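Local coordinates for protein salivary cystatin-L (Ixodes scapularis, PDB 4ZM8) that inhibits papain-like cysteine proteases, notably host cathepsins L and S, and so helps the tick suppress the immune response of the animal it feeds on, at residues H13-P17 against V46-E50. Numbering follows the deposited sequence.
Sequences HQANP and VVKVE
With CG of H13 set between its own backbone N and carbonyl carbon (chi1 69°) and the imidazole turned about square to the plane of CA, CB and CG, the ring reaches from the loop to the backbone of V46 and V47, an example of a side chain directed at a strand's main chain, here through a single weak bond. NE2 of H13 gives this weak hydrogen bond to O of V46, 3.0 Å away; the acceptor lies at the ring edge, near its plane, but the N-H...O angle of 128° is strongly bent. NE2 of H13 also comes close to O of V47, which stands oblique to the ring; the angle is too poor for a hydrogen bond, and the closeness carries little weight at 2.68 Å resolution. Apolar contact accompanies the polar one. V46 holds CG1 anti to its backbone N (chi1 178°), and this methyl meets CD2 of H13 at 3.9 Å, while CB of H13 lies 4.4 Å from CB of V49. From within the loop, CG of Q14 lies over one face of the imidazole, displaced toward its rim.

In the cystatin fold a long helix packs across an antiparallel sheet, and here the contact joins the connection leading into helix 17-32 to the long strand 39-68. V46 and V49, whose CB atoms point toward the loop, also touch the helix: V46 on L20 and A23, V49 on F19. N16 occupies the N-cap position, its OD1 accepting a hydrogen bond from N of F19. Through V46, K48, V49 and E50 the strand pairs antiparallel with a strand of the second subunit, consistent with a domain-swapped dimer; R60 of that subunit forms a salt bridge with E50.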
loop_
_atom_site.group_PDB
_atom_site.type_symbol
_atom_site.label_atom_id
_atom_site.label_comp_id
_atom_site.label_asym_id
_atom_site.label_seq_id
_atom_site.Cartn_x
_atom_site.Cartn_y
_atom_site.Cartn_z
ATOM N N HIS A 13 -0.057 26.501 4.318
ATOM C CA HIS A 13 -0.689 25.241 3.915
ATOM C C HIS A 13 -2.184 25.417 3.652
ATOM O O HIS A 13 -2.782 24.654 2.908
ATOM C CB HIS A 13 -0.485 24.167 4.986
ATOM C CG HIS A 13 -1.251 24.425 6.247
ATOM N ND1 HIS A 13 -0.761 25.207 7.272
ATOM C CD2 HIS A 13 -2.487 24.027 6.635
ATOM C CE1 HIS A 13 -1.653 25.266 8.245
ATOM N NE2 HIS A 13 -2.711 24.558 7.881
ATOM N N GLN A 14 -2.775 26.427 4.284
ATOM C CA GLN A 14 -4.195 26.727 4.134
ATOM C C GLN A 14 -4.435 27.576 2.879
ATOM O O GLN A 14 -5.543 27.599 2.313
ATOM C CB GLN A 14 -4.716 27.454 5.381
ATOM C CG GLN A 14 -3.845 27.312 6.641
ATOM C CD GLN A 14 -4.356 28.164 7.823
ATOM O OE1 GLN A 14 -4.507 29.385 7.702
ATOM N NE2 GLN A 14 -4.632 27.516 8.961
ATOM N N ALA A 15 -3.383 28.276 2.456
ATOM C CA ALA A 15 -3.453 29.171 1.319
ATOM C C ALA A 15 -3.511 28.413 -0.012
ATOM O O ALA A 15 -3.813 29.005 -1.056
ATOM C CB ALA A 15 -2.253 30.126 1.349
ATOM N N ASN A 16 -3.225 27.113 0.041
ATOM C CA ASN A 16 -3.022 26.300 -1.152
ATOM C C ASN A 16 -4.270 25.569 -1.634
ATOM O O ASN A 16 -4.747 24.647 -0.974
ATOM C CB ASN A 16 -1.919 25.281 -0.891
ATOM C CG ASN A 16 -1.564 24.476 -2.125
ATOM O OD1 ASN A 16 -2.307 23.596 -2.538
ATOM N ND2 ASN A 16 -0.416 24.770 -2.711
ATOM N N PRO A 17 -4.777 25.948 -2.817
ATOM C CA PRO A 17 -5.984 25.324 -3.360
ATOM C C PRO A 17 -5.879 23.812 -3.567
ATOM O O PRO A 17 -6.853 23.123 -3.271
ATOM C CB PRO A 17 -6.167 26.043 -4.698
ATOM C CG PRO A 17 -5.483 27.367 -4.508
ATOM C CD PRO A 17 -4.281 27.024 -3.693
ATOM N N VAL A 46 -8.490 22.704 7.013
ATOM C CA VAL A 46 -7.206 22.041 6.816
ATOM C C VAL A 46 -6.195 22.512 7.862
ATOM O O VAL A 46 -5.588 23.579 7.755
ATOM C CB VAL A 46 -6.620 22.306 5.422
ATOM C CG1 VAL A 46 -5.261 21.631 5.288
ATOM C CG2 VAL A 46 -7.570 21.843 4.340
ATOM N N VAL A 47 -6.027 21.686 8.874
ATOM C CA VAL A 47 -5.096 21.934 9.945
ATOM C C VAL A 47 -3.648 21.743 9.491
ATOM O O VAL A 47 -2.856 22.679 9.529
ATOM C CB VAL A 47 -5.391 20.998 11.109
ATOM C CG1 VAL A 47 -4.474 21.303 12.265
ATOM C CG2 VAL A 47 -6.864 21.108 11.496
ATOM N N LYS A 48 -3.302 20.529 9.062
ATOM C CA LYS A 48 -1.921 20.234 8.670
ATOM C C LYS A 48 -1.798 19.438 7.363
ATOM O O LYS A 48 -2.658 18.622 7.016
ATOM C CB LYS A 48 -1.198 19.469 9.786
ATOM C CG LYS A 48 0.323 19.694 9.769
ATOM C CD LYS A 48 1.106 18.548 10.400
ATOM C CE LYS A 48 0.673 18.264 11.822
ATOM N NZ LYS A 48 1.504 17.172 12.415
ATOM N N VAL A 49 -0.706 19.688 6.646
ATOM C CA VAL A 49 -0.419 18.998 5.396
ATOM C C VAL A 49 1.039 18.553 5.331
ATOM O O VAL A 49 1.949 19.389 5.297
ATOM C CB VAL A 49 -0.722 19.884 4.175
ATOM C CG1 VAL A 49 -0.235 19.214 2.900
ATOM C CG2 VAL A 49 -2.190 20.160 4.084
ATOM N N GLU A 50 1.245 17.235 5.313
ATOM C CA GLU A 50 2.573 16.641 5.151
ATOM C C GLU A 50 2.593 15.793 3.893
ATOM O O GLU A 50 1.753 14.908 3.735
ATOM C CB GLU A 50 2.943 15.775 6.353
ATOM C CG GLU A 50 2.777 16.448 7.689
ATOM C CD GLU A 50 2.660 15.444 8.804
ATOM O OE1 GLU A 50 1.561 14.889 8.987
ATOM O OE2 GLU A 50 3.676 15.184 9.490
#